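Local coordinates for protein peptidoglycan-binding domain 1 (Burkholderia, PDB 5NM7) that is a phage endolysin that probably binds bacterial peptidoglycan through one domain and cleaves it with a lysozyme-like muramidase domain, at residues Y16-L21 with W62-S66; A47-A53 with L75-L80; I115-R119 with G149-G153; K231-A237 with L254-F258. One frame throughout, in Å; residues are numbered along the deposited sequence.

Interaction 1. Residues Y16-L21 with W62-S66; sequences YLQRQL and WSTLS
The backbone O of W62 is gripped twice by S66, a residue that also meets Q20 across the contact. S66 N donates to W62 O at 2.8 Å. S66 OG donates to the same W62 O at 2.9 Å. The two donors come from opposite faces of the carbonyl plane. The hydroxyl thus turns back on its own helix, and no hydrogen bond joins 16-21 to 62-66.

The joint itself is apolar, and the indole of W62 carries much of it. W62 CG lies anti to the carbonyl carbon (chi1 -82°), which sends the six-membered ring toward 16-21. L17 CD1 sits over one face of that ring in a CH-pi contact, 4.1 Å from the centroid. L17 CB touches the outer corner at W62 CH2. The Y16 ring is nearly parallel to the indole, with planes at 20°, but offset, with little ring over ring. Q20 CG comes to the indole edge and also lies over the rim of one face of the Y16 ring, on its own helix.

These are two helices of the small helical peptidoglycan-binding domain, 12-23 and 59-67. The short segments cross at 55°, with axes 10.5 Å apart. F45 of helix 36-48 touches both L21 and L65.

L65 fills the space between L17, Q20 and L21. Its CD2 presses on L17 CD1 at 3.5 Å, a tight fit. L65 CG meets Q20 CB, while L65 CD1 reaches L21 CD2 at 4.0 Å. W62 NE1 is bonded to K3 O, and the ring of Y2 meets both Y16 and W62.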
loop_
_atom_site.group_PDB
_atom_site.type_symbol
_atom_site.label_atom_id
_atom_site.label_comp_id
_atom_site.label_asym_id
_atom_site.label_seq_id
_atom_site.Cartn_x
_atom_site.Cartn_y
_atom_site.Cartn_z
ATOM N N TYR A 16 -26.299 -7.488 -4.283
ATOM C CA TYR A 16 -25.898 -8.240 -3.099
ATOM C C TYR A 16 -25.160 -7.333 -2.106
ATOM O O TYR A 16 -25.507 -7.257 -0.940
ATOM C CB TYR A 16 -25.048 -9.448 -3.472
ATOM C CG TYR A 16 -24.650 -10.268 -2.272
ATOM C CD1 TYR A 16 -25.602 -11.039 -1.591
ATOM C CD2 TYR A 16 -23.350 -10.240 -1.775
ATOM C CE1 TYR A 16 -25.258 -11.781 -0.466
ATOM C CE2 TYR A 16 -22.995 -10.985 -0.652
ATOM C CZ TYR A 16 -23.964 -11.745 -0.002
ATOM O OH TYR A 16 -23.622 -12.481 1.104
ATOM N N LEU A 17 -24.211 -6.545 -2.607
ATOM C CA LEU A 17 -23.553 -5.548 -1.745
ATOM C C LEU A 17 -24.540 -4.590 -1.094
ATOM O O LEU A 17 -24.459 -4.317 0.110
ATOM C CB LEU A 17 -22.526 -4.739 -2.558
ATOM C CG LEU A 17 -21.810 -3.617 -1.820
ATOM C CD1 LEU A 17 -20.861 -4.157 -0.746
ATOM C CD2 LEU A 17 -21.045 -2.797 -2.850
ATOM N N GLN A 18 -25.467 -4.060 -1.876
ATOM C CA GLN A 18 -26.431 -3.083 -1.376
ATOM C C GLN A 18 -27.279 -3.707 -0.243
ATOM O O GLN A 18 -27.488 -3.102 0.808
ATOM C CB GLN A 18 -27.311 -2.593 -2.498
ATOM C CG GLN A 18 -26.578 -1.695 -3.489
ATOM C CD GLN A 18 -27.326 -1.439 -4.770
ATOM O OE1 GLN A 18 -28.104 -2.272 -5.250
ATOM N NE2 GLN A 18 -27.084 -0.282 -5.352
ATOM N N ARG A 19 -27.720 -4.944 -0.449
ATOM C CA ARG A 19 -28.445 -5.672 0.624
ATOM C C ARG A 19 -27.621 -5.835 1.893
ATOM O O ARG A 19 -28.148 -5.633 2.998
ATOM C CB ARG A 19 -28.931 -7.031 0.124
ATOM C CG ARG A 19 -30.052 -6.870 -0.884
ATOM C CD ARG A 19 -30.816 -8.148 -1.176
ATOM N NE ARG A 19 -32.047 -7.768 -1.879
ATOM C CZ ARG A 19 -32.241 -7.821 -3.200
ATOM N NH1 ARG A 19 -31.306 -8.298 -4.023
ATOM N NH2 ARG A 19 -33.403 -7.399 -3.705
ATOM N N GLN A 20 -26.331 -6.164 1.744
ATOM C CA GLN A 20 -25.426 -6.321 2.891
ATOM C C GLN A 20 -25.230 -4.983 3.617
ATOM O O GLN A 20 -25.265 -4.932 4.846
ATOM C CB GLN A 20 -24.091 -6.914 2.459
ATOM C CG GLN A 20 -24.085 -8.333 1.927
ATOM C CD GLN A 20 -24.505 -9.321 3.001
ATOM O OE1 GLN A 20 -23.656 -9.841 3.753
ATOM N NE2 GLN A 20 -25.767 -9.529 3.135
ATOM N N LEU A 21 -25.067 -3.906 2.854
ATOM C CA LEU A 21 -24.969 -2.576 3.452
ATOM C C LEU A 21 -26.236 -2.202 4.211
ATOM O O LEU A 21 -26.163 -1.615 5.292
ATOM C CB LEU A 21 -24.648 -1.521 2.397
ATOM C CG LEU A 21 -23.266 -1.701 1.733
ATOM C CD1 LEU A 21 -23.185 -0.899 0.452
ATOM C CD2 LEU A 21 -22.154 -1.274 2.698
ATOM N N TRP A 62 -15.529 -6.686 2.332
ATOM C CA TRP A 62 -16.372 -7.888 2.239
ATOM C C TRP A 62 -16.285 -8.757 3.492
ATOM O O TRP A 62 -17.312 -9.247 3.991
ATOM C CB TRP A 62 -16.049 -8.724 1.014
ATOM C CG TRP A 62 -16.694 -8.234 -0.223
ATOM C CD1 TRP A 62 -16.080 -7.806 -1.347
ATOM C CD2 TRP A 62 -18.098 -8.147 -0.473
ATOM N NE1 TRP A 62 -17.003 -7.453 -2.284
ATOM C CE2 TRP A 62 -18.255 -7.668 -1.783
ATOM C CE3 TRP A 62 -19.234 -8.461 0.278
ATOM C CZ2 TRP A 62 -19.497 -7.457 -2.357
ATOM C CZ3 TRP A 62 -20.466 -8.267 -0.285
ATOM C CH2 TRP A 62 -20.599 -7.764 -1.594
ATOM N N SER A 63 -15.076 -8.943 4.005
ATOM C CA SER A 63 -14.898 -9.710 5.223
ATOM C C SER A 63 -15.669 -9.113 6.410
ATOM O O SER A 63 -16.331 -9.838 7.147
ATOM C CB SER A 63 -13.400 -9.910 5.535
ATOM O OG SER A 63 -13.266 -10.544 6.783
ATOM N N THR A 64 -15.610 -7.798 6.599
ATOM C CA THR A 64 -16.345 -7.167 7.698
ATOM C C THR A 64 -17.828 -7.162 7.432
ATOM O O THR A 64 -18.654 -7.385 8.330
ATOM C CB THR A 64 -15.842 -5.746 7.971
ATOM O OG1 THR A 64 -14.424 -5.832 8.187
ATOM C CG2 THR A 64 -16.509 -5.173 9.202
ATOM N N LEU A 65 -18.161 -6.943 6.182
ATOM C CA LEU A 65 -19.537 -6.775 5.835
ATOM C C LEU A 65 -20.307 -8.109 5.884
ATOM O O LEU A 65 -21.504 -8.131 6.249
ATOM C CB LEU A 65 -19.578 -6.125 4.457
ATOM C CG LEU A 65 -20.884 -5.609 3.962
ATOM C CD1 LEU A 65 -21.481 -4.591 4.912
ATOM C CD2 LEU A 65 -20.634 -5.023 2.591
ATOM N N SER A 66 -19.624 -9.208 5.579
ATOM C CA SER A 66 -20.229 -10.549 5.550
ATOM C C SER A 66 -20.074 -11.325 6.851
ATOM O O SER A 66 -20.893 -12.222 7.119
ATOM C CB SER A 66 -19.655 -11.370 4.395
ATOM O OG SER A 66 -18.353 -11.872 4.698
#

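Interaction 2. Residues A47-A53 with L75-L80; sequences ATHGLVA and LTDADL
L75 O is tied to G50 O by one water. The water donates to L75 O at 2.8 Å and to G50 O at 2.7 Å. V52 CG2 packs beside the same L75 O, 3.4 Å away.

T76 comes next. Its CG2 lies against G50 O at 3.5 Å. T76 is also the N-cap of helix 77-87 and forms a capping box with D79: D79 N donates to T76 OG1, and T76 N donates to D79 OD2 at 2.9 Å.

D77 makes the direct polar link. A53 N donates to D77 OD1 at 2.8 Å, nearly straight at 168°. The N-H arrives on the syn side, 32° out of the carboxylate plane. The other oxygen, OD2, rests against A47 CA and A53 CB.

The D79 carboxylate pairs with R82, and D79 touches a bound glycine. L80 closes the contact. The side chains of L80 and V52 cross at about a right angle, L80 CD1 lying 3.8 Å from V52 CG1.

D77 OD1 also forms a salt bridge to R95. Through one oxygen, D77 of helix 77-87 thus holds A53 N of the loop and R95 of helix 91-101. This pairing would probably keep the carboxylate ionised.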
loop_
_atom_site.group_PDB
_atom_site.type_symbol
_atom_site.label_atom_id
_atom_site.label_comp_id
_atom_site.label_asym_id
_atom_site.label_seq_id
_atom_site.Cartn_x
_atom_site.Cartn_y
_atom_site.Cartn_z
ATOM N N ALA A 47 -15.902 3.537 7.592
ATOM C CA ALA A 47 -15.479 4.496 8.616
ATOM C C ALA A 47 -15.927 4.057 9.977
ATOM O O ALA A 47 -15.150 4.083 10.925
ATOM C CB ALA A 47 -16.001 5.894 8.309
ATOM N N THR A 48 -17.168 3.593 10.070
ATOM C CA THR A 48 -17.745 3.236 11.359
ATOM C C THR A 48 -17.260 1.880 11.873
ATOM O O THR A 48 -17.309 1.662 13.065
ATOM C CB THR A 48 -19.275 3.290 11.337
ATOM O OG1 THR A 48 -19.783 2.381 10.375
ATOM C CG2 THR A 48 -19.750 4.688 11.006
ATOM N N HIS A 49 -16.739 1.008 11.010
ATOM C CA HIS A 49 -16.231 -0.316 11.423
ATOM C C HIS A 49 -14.689 -0.457 11.443
ATOM O O HIS A 49 -14.181 -1.570 11.432
ATOM C CB HIS A 49 -16.842 -1.398 10.544
ATOM C CG HIS A 49 -18.310 -1.530 10.721
ATOM N ND1 HIS A 49 -19.205 -0.615 10.211
ATOM C CD2 HIS A 49 -19.044 -2.453 11.382
ATOM C CE1 HIS A 49 -20.431 -0.971 10.550
ATOM N NE2 HIS A 49 -20.361 -2.095 11.236
ATOM N N GLY A 50 -13.966 0.654 11.454
ATOM C CA GLY A 50 -12.501 0.629 11.533
ATOM C C GLY A 50 -11.793 0.136 10.284
ATOM O O GLY A 50 -10.740 -0.499 10.366
ATOM N N LEU A 51 -12.396 0.364 9.121
ATOM C CA LEU A 51 -11.756 0.072 7.857
ATOM C C LEU A 51 -11.254 1.402 7.299
ATOM O O LEU A 51 -11.659 2.466 7.731
ATOM C CB LEU A 51 -12.744 -0.540 6.867
ATOM C CG LEU A 51 -13.267 -1.953 7.156
ATOM C CD1 LEU A 51 -14.582 -2.178 6.457
ATOM C CD2 LEU A 51 -12.308 -2.982 6.626
ATOM N N VAL A 52 -10.433 1.317 6.283
ATOM C CA VAL A 52 -10.121 2.513 5.492
ATOM C C VAL A 52 -11.337 2.901 4.629
ATOM O O VAL A 52 -11.819 2.088 3.840
ATOM C CB VAL A 52 -8.887 2.256 4.624
ATOM C CG1 VAL A 52 -8.700 3.363 3.596
ATOM C CG2 VAL A 52 -7.672 2.124 5.539
ATOM N N ALA A 53 -11.785 4.148 4.779
ATOM C CA ALA A 53 -12.983 4.636 4.079
ATOM C C ALA A 53 -12.609 5.127 2.704
ATOM O O ALA A 53 -12.377 6.333 2.499
ATOM C CB ALA A 53 -13.680 5.706 4.874
ATOM N N LEU A 75 -4.799 -1.639 8.038
ATOM C CA LEU A 75 -4.832 -0.210 8.203
ATOM C C LEU A 75 -6.242 0.276 8.473
ATOM O O LEU A 75 -7.209 -0.254 7.927
ATOM C CB LEU A 75 -4.296 0.456 6.915
ATOM C CG LEU A 75 -3.644 1.808 7.035
ATOM C CD1 LEU A 75 -2.353 1.700 7.855
ATOM C CD2 LEU A 75 -3.370 2.394 5.661
ATOM N N THR A 76 -6.354 1.293 9.317
ATOM C CA THR A 76 -7.629 1.979 9.612
ATOM C C THR A 76 -7.631 3.445 9.146
ATOM O O THR A 76 -6.577 4.009 8.898
ATOM C CB THR A 76 -7.904 1.941 11.118
ATOM O OG1 THR A 76 -7.016 2.853 11.793
ATOM C CG2 THR A 76 -7.714 0.521 11.711
ATOM N N ASP A 77 -8.809 4.070 9.099
ATOM C CA ASP A 77 -8.932 5.518 8.855
ATOM C C ASP A 77 -8.058 6.328 9.790
ATOM O O ASP A 77 -7.413 7.299 9.368
ATOM C CB ASP A 77 -10.365 6.030 9.072
ATOM C CG ASP A 77 -11.191 5.981 7.844
ATOM O OD1 ASP A 77 -10.644 5.757 6.730
ATOM O OD2 ASP A 77 -12.427 6.176 7.999
ATOM N N ALA A 78 -8.042 5.921 11.063
ATOM C CA ALA A 78 -7.289 6.639 12.078
ATOM C C ALA A 78 -5.798 6.609 11.786
ATOM O O ALA A 78 -5.100 7.591 12.075
ATOM C CB ALA A 78 -7.552 6.095 13.471
ATOM N N ASP A 79 -5.291 5.505 11.243
ATOM C CA ASP A 79 -3.897 5.480 10.807
ATOM C C ASP A 79 -3.623 6.517 9.725
ATOM O O ASP A 79 -2.537 7.110 9.712
ATOM C CB ASP A 79 -3.483 4.107 10.284
ATOM C CG ASP A 79 -3.583 3.026 11.331
ATOM O OD1 ASP A 79 -3.140 3.270 12.501
ATOM O OD2 ASP A 79 -4.105 1.941 10.983
ATOM N N LEU A 80 -4.567 6.708 8.800
ATOM C CA LEU A 80 -4.371 7.715 7.735
ATOM C C LEU A 80 -4.374 9.114 8.305
ATOM O O LEU A 80 -3.580 9.969 7.865
ATOM C CB LEU A 80 -5.429 7.583 6.622
ATOM C CG LEU A 80 -5.331 6.242 5.869
ATOM C CD1 LEU A 80 -6.416 6.193 4.793
ATOM C CD2 LEU A 80 -3.974 5.993 5.248
HETATM O O HOH W 1 -8.997 -2.020 9.052
#

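Interaction 3. Residues I115-R119 with G149-G153; sequences ILYER and GGYAG
The edge strand 115-117 of the small antiparallel sheet runs into helix 119-128, and the loop 149-153 lies along this junction, with Y151 reaching L116 and E118. Y151 OH donates to E118 OE1 at 2.5 Å, a short bond that uses the syn lone pair. The carboxylate and the ring are almost perpendicular, at 86°. E118 gets there by a bend in its chain at chi2 (-76°).

L116 lies over one face of the Y151 ring. Its CD2 makes a CH-pi contact, 4.0 Å from the centroid. G149 CA lies on the opposite face, and Y117 O comes to the edge, 3.4 Å from Y151 CE1. The phenol is thus clasped on both faces and held at its hydroxyl end.

E118 is the N-cap residue of helix 119-128. The strand side is fixed by backbone bonds from L116 to S177 and from E118 to A175, within the region assigned to the N-acetylmuramidase family.

Two waters bridge the segments. The first meets backbone atoms alone: it donates to Y117 O and to G149 O and accepts from R119 N. The second joins the E118 carboxylate to G149 N, donating to E118 OE1 at 2.9 Å. The R119 guanidinium lies flat against the loop, with G149 O above one face, 3.1 Å from R119 NE but at a poor angle for a bond. R119 NE bonds instead to K147 O, and R119 NH2 to R148 O.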
loop_
_atom_site.group_PDB
_atom_site.type_symbol
_atom_site.label_atom_id
_atom_site.label_comp_id
_atom_site.label_asym_id
_atom_site.label_seq_id
_atom_site.Cartn_x
_atom_site.Cartn_y
_atom_site.Cartn_z
ATOM N N ILE A 115 6.427 -8.696 -0.330
ATOM C CA ILE A 115 7.821 -8.339 -0.636
ATOM C C ILE A 115 8.111 -8.457 -2.093
ATOM O O ILE A 115 7.422 -9.156 -2.839
ATOM C CB ILE A 115 8.853 -9.201 0.148
ATOM C CG1 ILE A 115 8.624 -10.688 -0.102
ATOM C CG2 ILE A 115 8.807 -8.890 1.614
ATOM C CD1 ILE A 115 9.816 -11.525 0.223
ATOM N N LEU A 116 9.179 -7.775 -2.515
ATOM C CA LEU A 116 9.787 -8.008 -3.805
ATOM C C LEU A 116 11.277 -7.892 -3.633
ATOM O O LEU A 116 11.790 -6.861 -3.170
ATOM C CB LEU A 116 9.303 -7.025 -4.878
ATOM C CG LEU A 116 9.608 -7.420 -6.324
ATOM C CD1 LEU A 116 8.754 -8.619 -6.733
ATOM C CD2 LEU A 116 9.323 -6.257 -7.267
ATOM N N TYR A 117 11.976 -8.977 -3.942
ATOM C CA TYR A 117 13.415 -9.020 -3.811
ATOM C C TYR A 117 14.085 -8.516 -5.103
ATOM O O TYR A 117 13.635 -8.859 -6.196
ATOM C CB TYR A 117 13.829 -10.456 -3.471
ATOM C CG TYR A 117 15.323 -10.660 -3.554
ATOM C CD1 TYR A 117 15.884 -11.208 -4.679
ATOM C CD2 TYR A 117 16.159 -10.248 -2.519
ATOM C CE1 TYR A 117 17.245 -11.368 -4.799
ATOM C CE2 TYR A 117 17.522 -10.402 -2.626
ATOM C CZ TYR A 117 18.051 -10.977 -3.765
ATOM O OH TYR A 117 19.417 -11.139 -3.912
ATOM N N GLU A 118 15.099 -7.655 -4.952
ATOM C CA GLU A 118 15.725 -6.922 -6.051
ATOM C C GLU A 118 17.198 -7.323 -6.159
ATOM O O GLU A 118 18.057 -6.821 -5.412
ATOM C CB GLU A 118 15.631 -5.414 -5.815
ATOM C CG GLU A 118 14.206 -4.862 -5.703
ATOM C CD GLU A 118 13.494 -4.756 -7.035
ATOM O OE1 GLU A 118 14.067 -5.148 -8.053
ATOM O OE2 GLU A 118 12.341 -4.266 -7.048
ATOM N N ARG A 119 17.466 -8.246 -7.076
ATOM C CA ARG A 119 18.792 -8.830 -7.238
ATOM C C ARG A 119 19.861 -7.823 -7.615
ATOM O O ARG A 119 21.034 -8.006 -7.267
ATOM C CB ARG A 119 18.765 -9.944 -8.271
ATOM C CG ARG A 119 18.422 -9.501 -9.669
ATOM C CD ARG A 119 18.406 -10.683 -10.589
ATOM N NE ARG A 119 18.156 -10.283 -11.953
ATOM C CZ ARG A 119 17.804 -11.104 -12.938
ATOM N NH1 ARG A 119 17.698 -12.424 -12.731
ATOM N NH2 ARG A 119 17.543 -10.596 -14.133
ATOM N N GLY A 149 15.450 -7.737 -12.290
ATOM C CA GLY A 149 14.449 -8.736 -12.612
ATOM C C GLY A 149 14.643 -10.070 -11.920
ATOM O O GLY A 149 15.272 -10.126 -10.884
ATOM N N GLY A 150 14.098 -11.121 -12.542
ATOM C CA GLY A 150 14.098 -12.482 -11.981
ATOM C C GLY A 150 12.973 -12.679 -10.978
ATOM O O GLY A 150 12.919 -13.693 -10.292
ATOM N N TYR A 151 12.049 -11.728 -10.891
ATOM C CA TYR A 151 10.973 -11.768 -9.901
ATOM C C TYR A 151 10.077 -12.985 -10.043
ATOM O O TYR A 151 9.714 -13.380 -11.166
ATOM C CB TYR A 151 10.058 -10.540 -10.018
ATOM C CG TYR A 151 10.797 -9.224 -10.051
ATOM C CD1 TYR A 151 11.565 -8.809 -8.971
ATOM C CD2 TYR A 151 10.737 -8.409 -11.181
ATOM C CE1 TYR A 151 12.244 -7.593 -9.002
ATOM C CE2 TYR A 151 11.403 -7.196 -11.230
ATOM C CZ TYR A 151 12.175 -6.801 -10.151
ATOM O OH TYR A 151 12.810 -5.588 -10.205
ATOM N N ALA A 152 9.666 -13.535 -8.908
ATOM C CA ALA A 152 8.643 -14.603 -8.883
ATOM C C ALA A 152 7.283 -14.046 -8.513
ATOM O O ALA A 152 6.298 -14.365 -9.145
ATOM C CB ALA A 152 9.039 -15.687 -7.901
ATOM N N GLY A 153 7.241 -13.243 -7.467
ATOM C CA GLY A 153 6.031 -12.678 -6.925
ATOM C C GLY A 153 5.380 -13.498 -5.833
ATOM O O GLY A 153 5.592 -14.708 -5.729
HETATM O O HOH W 2 15.213 -9.635 -8.301
HETATM O O HOH W 3 15.914 -6.831 -9.596
#

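Interaction 4. Residues K231-A237 with L254-F258; sequences KKWAKFA and LERAF
W233 pushes its indole into a hollow on helix 250-265 formed by L254, E255 and F258. The floor of the hollow is partly backbone. E255 CA lies over the five-membered ring in a CH-pi contact, 3.8 Å from its centroid. L254 CB sits on the same face and meets W233 CE3 at 3.5 Å. K231 O, from W233's own segment, lies over the rim of the opposite face.

F258 forms the far wall. Its CB touches W233 CZ2 at 3.5 Å, and the two rings are oblique, with planes at 47°. F258 has CG anti to its backbone N (chi1 171°), which turns the ring toward K231. K231 bends over it in return: its CG lies over the ring face, and its CE meets F258 CZ at 3.5 Å. The ammonium end goes on to a salt bridge with D90.

L254 is the bump that the second helix offers in return. Its CD1 fits between W233, F236 and A237. L254 CD1 meets F236 CD1 at the ring edge, 3.8 Å away, and A237 CB at 4.2 Å. Helix 91-101 lies against both: A93 touches W233, and V100 touches L254.

The short helix segments run at 126° to each other. K231 is the positive-phi residue of a Schellman motif that ends helix 222-229, and K232 is at the N-cap position of helix 233-241. This is a tight helix-to-helix turn packed against the C-terminal helix, within the largely helical lysozyme-like domain.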
loop_
_atom_site.group_PDB
_atom_site.type_symbol
_atom_site.label_atom_id
_atom_site.label_comp_id
_atom_site.label_asym_id
_atom_site.label_seq_id
_atom_site.Cartn_x
_atom_site.Cartn_y
_atom_site.Cartn_z
ATOM N N LYS A 231 0.275 19.161 -3.441
ATOM C CA LYS A 231 -0.559 18.386 -4.354
ATOM C C LYS A 231 -0.069 18.447 -5.783
ATOM O O LYS A 231 -0.858 18.599 -6.736
ATOM C CB LYS A 231 -2.023 18.809 -4.242
ATOM C CG LYS A 231 -2.618 18.702 -2.853
ATOM C CD LYS A 231 -2.644 20.073 -2.173
ATOM C CE LYS A 231 -3.894 20.280 -1.359
ATOM N NZ LYS A 231 -3.896 21.631 -0.726
ATOM N N LYS A 232 1.240 18.406 -5.957
ATOM C CA LYS A 232 1.853 18.404 -7.281
ATOM C C LYS A 232 1.940 16.934 -7.674
ATOM O O LYS A 232 2.967 16.261 -7.504
ATOM C CB LYS A 232 3.215 19.056 -7.284
ATOM C CG LYS A 232 3.204 20.541 -6.988
ATOM C CD LYS A 232 4.631 21.042 -7.211
ATOM C CE LYS A 232 4.930 22.428 -6.741
ATOM N NZ LYS A 232 3.765 23.136 -6.222
ATOM N N TRP A 233 0.848 16.430 -8.219
ATOM C CA TRP A 233 0.706 14.955 -8.346
ATOM C C TRP A 233 1.622 14.335 -9.346
ATOM O O TRP A 233 2.190 13.274 -9.092
ATOM C CB TRP A 233 -0.726 14.606 -8.660
ATOM C CG TRP A 233 -1.647 15.044 -7.606
ATOM C CD1 TRP A 233 -2.643 15.957 -7.747
ATOM C CD2 TRP A 233 -1.677 14.630 -6.236
ATOM N NE1 TRP A 233 -3.297 16.122 -6.570
ATOM C CE2 TRP A 233 -2.728 15.336 -5.613
ATOM C CE3 TRP A 233 -0.922 13.755 -5.480
ATOM C CZ2 TRP A 233 -3.043 15.190 -4.269
ATOM C CZ3 TRP A 233 -1.234 13.612 -4.127
ATOM C CH2 TRP A 233 -2.306 14.307 -3.551
ATOM N N ALA A 234 1.857 15.028 -10.467
ATOM C CA ALA A 234 2.755 14.476 -11.472
ATOM C C ALA A 234 4.168 14.455 -10.939
ATOM O O ALA A 234 4.902 13.496 -11.148
ATOM C CB ALA A 234 2.668 15.269 -12.778
ATOM N N LYS A 235 4.560 15.537 -10.256
ATOM C CA LYS A 235 5.895 15.591 -9.667
ATOM C C LYS A 235 6.065 14.519 -8.562
ATOM O O LYS A 235 7.045 13.807 -8.572
ATOM C CB LYS A 235 6.160 16.983 -9.097
ATOM C CG LYS A 235 7.489 17.138 -8.417
ATOM C CD LYS A 235 8.617 16.686 -9.311
ATOM N N PHE A 236 5.081 14.400 -7.698
ATOM C CA PHE A 236 5.137 13.376 -6.658
ATOM C C PHE A 236 5.244 11.995 -7.309
ATOM O O PHE A 236 6.079 11.182 -6.907
ATOM C CB PHE A 236 3.947 13.395 -5.747
ATOM C CG PHE A 236 3.956 12.262 -4.760
ATOM C CD1 PHE A 236 3.247 11.104 -5.039
ATOM C CD2 PHE A 236 4.687 12.346 -3.594
ATOM C CE1 PHE A 236 3.315 10.035 -4.163
ATOM C CE2 PHE A 236 4.724 11.292 -2.692
ATOM C CZ PHE A 236 4.023 10.137 -2.984
ATOM N N ALA A 237 4.408 11.732 -8.308
ATOM C CA ALA A 237 4.410 10.436 -8.944
ATOM C C ALA A 237 5.742 10.171 -9.628
ATOM O O ALA A 237 6.285 9.082 -9.550
ATOM C CB ALA A 237 3.242 10.304 -9.906
ATOM N N LEU A 254 -3.889 9.905 -8.764
ATOM C CA LEU A 254 -3.721 10.660 -7.538
ATOM C C LEU A 254 -4.590 11.914 -7.565
ATOM O O LEU A 254 -5.319 12.171 -6.618
ATOM C CB LEU A 254 -2.263 11.070 -7.312
ATOM C CG LEU A 254 -1.359 9.912 -6.865
ATOM C CD1 LEU A 254 0.103 10.265 -7.071
ATOM C CD2 LEU A 254 -1.649 9.585 -5.429
ATOM N N GLU A 255 -4.494 12.635 -8.661
ATOM C CA GLU A 255 -5.249 13.919 -8.833
ATOM C C GLU A 255 -6.729 13.710 -8.678
ATOM O O GLU A 255 -7.392 14.357 -7.854
ATOM C CB GLU A 255 -4.910 14.532 -10.186
ATOM C CG GLU A 255 -5.669 15.787 -10.672
ATOM C CD GLU A 255 -5.674 15.867 -12.206
ATOM O OE1 GLU A 255 -4.716 15.442 -12.938
ATOM O OE2 GLU A 255 -6.673 16.372 -12.705
ATOM N N ARG A 256 -7.253 12.726 -9.395
ATOM C CA ARG A 256 -8.682 12.450 -9.346
ATOM C C ARG A 256 -9.162 11.814 -8.045
ATOM O O ARG A 256 -10.236 12.142 -7.552
ATOM C CB ARG A 256 -9.101 11.706 -10.640
ATOM C CG ARG A 256 -8.600 12.516 -11.849
ATOM C CD ARG A 256 -9.491 12.535 -13.055
ATOM N NE ARG A 256 -8.867 13.357 -14.108
ATOM C CZ ARG A 256 -9.048 13.210 -15.422
ATOM N NH1 ARG A 256 -9.835 12.255 -15.914
ATOM N NH2 ARG A 256 -8.414 14.023 -16.255
ATOM N N ALA A 257 -8.332 10.993 -7.391
ATOM C CA ALA A 257 -8.631 10.522 -6.054
ATOM C C ALA A 257 -8.723 11.643 -5.024
ATOM O O ALA A 257 -9.622 11.660 -4.187
ATOM C CB ALA A 257 -7.598 9.481 -5.588
ATOM N N PHE A 258 -7.746 12.538 -5.082
ATOM C CA PHE A 258 -7.694 13.693 -4.200
ATOM C C PHE A 258 -8.960 14.545 -4.352
ATOM O O PHE A 258 -9.563 14.922 -3.343
ATOM C CB PHE A 258 -6.473 14.562 -4.516
ATOM C CG PHE A 258 -6.487 15.880 -3.776
ATOM C CD1 PHE A 258 -6.228 15.938 -2.403
ATOM C CD2 PHE A 258 -6.807 17.049 -4.444
ATOM C CE1 PHE A 258 -6.265 17.143 -1.708
ATOM C CE2 PHE A 258 -6.877 18.254 -3.752
ATOM C CZ PHE A 258 -6.606 18.305 -2.390
#

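In the fold
Interaction 1 lies within the peptidoglycan-binding family region; interaction 2 joins a loop of that region to the start of helix 77-87. The two touch, T64 of one packing on H49 and L51 of the other. Interactions 3 and 4 belong to the muramidase region, about 27 Å apart between centres. Interactions 1 and 4 are partly buried helix pairs with no hydrogen bond across; each turns on one tryptophan. Interaction 2 is also partly buried, but it adds a carboxylate bond and a water. Interaction 3 is a surface contact with two bridging waters against one in interaction 2. Helix 91-101 meets both 2 and 4 and so links these two contacts.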